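Local coordinates for protein beta-lactamase (Klebsiella pneumoniae, PDB 6HUH) that probably hydrolyses beta-lactam antibiotics to substituted beta-amino acids, as a class D beta-lactamase linked to antibiotic resistance, at residues 159-164 with 168-173. Numbering follows the deposited sequence.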
loop_
_atom_site.group_PDB
_atom_site.type_symbol
_atom_site.label_atom_id
_atom_site.label_comp_id
_atom_site.label_asym_id
_atom_site.label_seq_id
_atom_site.Cartn_x
_atom_site.Cartn_y
_atom_site.Cartn_z
ATOM N N ALA A 159 0.851 21.835 -13.537
ATOM C CA ALA A 159 1.861 21.277 -14.440
ATOM C C ALA A 159 3.200 21.964 -14.204
ATOM O O ALA A 159 4.229 21.294 -14.181
ATOM C CB ALA A 159 1.430 21.481 -15.889
ATOM N N ARG A 160 3.181 23.301 -14.028
ATOM C CA ARG A 160 4.355 24.113 -13.754
ATOM C C ARG A 160 4.987 23.664 -12.424
ATOM O O ARG A 160 6.190 23.362 -12.382
ATOM C CB ARG A 160 3.944 25.583 -13.727
ATOM C CG ARG A 160 5.067 26.577 -13.479
ATOM C CD ARG A 160 6.116 26.591 -14.574
ATOM N NE ARG A 160 7.360 26.013 -14.073
ATOM C CZ ARG A 160 8.507 26.005 -14.737
ATOM N NH1 ARG A 160 8.583 26.534 -15.952
ATOM N NH2 ARG A 160 9.591 25.463 -14.192
ATOM N N PHE A 161 4.147 23.547 -11.360
ATOM C CA PHE A 161 4.543 23.080 -10.026
ATOM C C PHE A 161 5.184 21.678 -10.102
ATOM O O PHE A 161 6.305 21.510 -9.627
ATOM C CB PHE A 161 3.345 23.109 -9.037
ATOM C CG PHE A 161 3.547 22.257 -7.799
ATOM C CD1 PHE A 161 4.443 22.640 -6.809
ATOM C CD2 PHE A 161 2.891 21.043 -7.658
ATOM C CE1 PHE A 161 4.677 21.822 -5.699
ATOM C CE2 PHE A 161 3.127 20.226 -6.553
ATOM C CZ PHE A 161 4.018 20.619 -5.579
ATOM N N LEU A 162 4.462 20.699 -10.713
ATOM C CA LEU A 162 4.868 19.310 -10.924
ATOM C C LEU A 162 6.199 19.241 -11.661
ATOM O O LEU A 162 7.041 18.405 -11.314
ATOM C CB LEU A 162 3.780 18.558 -11.725
ATOM C CG LEU A 162 2.752 17.660 -11.002
ATOM C CD1 LEU A 162 2.576 18.005 -9.530
ATOM C CD2 LEU A 162 1.406 17.676 -11.707
ATOM N N GLY A 163 6.383 20.140 -12.632
ATOM C CA GLY A 163 7.596 20.261 -13.434
ATOM C C GLY A 163 8.814 20.686 -12.637
ATOM O O GLY A 163 9.939 20.311 -12.968
ATOM N N LYS A 164 8.597 21.482 -11.580
ATOM C CA LYS A 164 9.663 21.938 -10.700
ATOM C C LYS A 164 10.091 20.793 -9.757
ATOM O O LYS A 164 11.295 20.622 -9.507
ATOM C CB LYS A 164 9.216 23.177 -9.911
ATOM C CG LYS A 164 9.207 24.465 -10.730
ATOM C CD LYS A 164 8.847 25.691 -9.866
ATOM C CE LYS A 164 8.858 26.987 -10.641
ATOM N NZ LYS A 164 10.238 27.428 -10.996
ATOM N N GLY A 168 14.008 18.871 -10.024
ATOM C CA GLY A 168 14.892 19.168 -8.900
ATOM C C GLY A 168 14.938 20.658 -8.596
ATOM O O GLY A 168 15.842 21.133 -7.889
ATOM N N LYS A 169 13.957 21.418 -9.134
ATOM C CA LYS A 169 13.899 22.862 -8.957
ATOM C C LYS A 169 13.345 23.286 -7.576
ATOM O O LYS A 169 13.651 24.386 -7.121
ATOM C CB LYS A 169 13.149 23.535 -10.117
ATOM C CG LYS A 169 14.001 23.630 -11.377
ATOM C CD LYS A 169 13.367 24.524 -12.440
ATOM C CE LYS A 169 13.876 24.227 -13.838
ATOM N NZ LYS A 169 13.112 23.129 -14.501
ATOM N N LEU A 170 12.574 22.423 -6.896
ATOM C CA LEU A 170 12.029 22.787 -5.577
ATOM C C LEU A 170 13.107 22.624 -4.468
ATOM O O LEU A 170 14.011 21.799 -4.644
ATOM C CB LEU A 170 10.691 22.070 -5.257
ATOM C CG LEU A 170 9.494 22.391 -6.203
ATOM C CD1 LEU A 170 8.257 21.645 -5.796
ATOM C CD2 LEU A 170 9.162 23.861 -6.236
ATOM N N PRO A 171 13.091 23.458 -3.379
ATOM C CA PRO A 171 14.173 23.403 -2.374
ATOM C C PRO A 171 14.125 22.205 -1.422
ATOM O O PRO A 171 14.224 22.355 -0.202
ATOM C CB PRO A 171 14.018 24.743 -1.643
ATOM C CG PRO A 171 12.574 25.005 -1.669
ATOM C CD PRO A 171 12.117 24.523 -3.035
ATOM N N VAL A 172 13.957 21.009 -1.990
ATOM C CA VAL A 172 13.867 19.750 -1.261
ATOM C C VAL A 172 14.954 18.798 -1.750
ATOM O O VAL A 172 15.508 18.987 -2.834
ATOM C CB VAL A 172 12.440 19.128 -1.303
ATOM C CG1 VAL A 172 11.394 20.077 -0.715
ATOM C CG2 VAL A 172 12.043 18.700 -2.705
ATOM N N SER A 173 15.275 17.795 -0.929
ATOM C CA SER A 173 16.280 16.772 -1.195
ATOM C C SER A 173 15.780 15.711 -2.191
ATOM O O SER A 173 14.580 15.637 -2.481
ATOM C CB SER A 173 16.670 16.090 0.110
ATOM O OG SER A 173 15.605 15.281 0.584
HETATM O O HOH W 1 12.255 19.313 -6.821
#
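Lys164 O, in the last turns of helix 155-166, accepts a hydrogen bond from Lys169 N at 2.8 Å, where the chain leaves the helix through a Schellman motif. The evidence for that C-terminal cap is the positive phi of Gly168 (76°), with two bonds running back into the final turn. The Lys169 N donor lies in the carbonyl plane of Lys164, at a C=O...N angle of 155°. A weak second bond comes from Leu170 N, 3.4 Å from Lys164 O, and a water 3.1 Å from both Lys164 O and Leu170 N accepts from the latter and can donate to the former. The chain then turns at Pro171, the centre of an inverse gamma turn, and Ser173, at the N-cap position of helix 174-184, bonds through OG to Thr176 N; 168-173 thus joins the C-terminal end of helix 155-166 to the start of helix 174-184.

Among the side chains, Leu170 carries the apolar contact with its two branches divided: CD2 packs 3.7 Å from Lys164 CB, whereas CD1 lies 3.6 Å from Phe161 CE1. The Phe161 ring, swung opposite the backbone N by a chi1 of 162°, reaches Leu170 and also Pro56 and Leu59 of helix 56-64, while Tyr127 packs edge-to-face with it. The like-charged ends of Arg160 and Lys169 lie near each other without touching, with Lys169 NZ at the guanidinium edge, near its plane, 4.2 Å from Arg160 NH2.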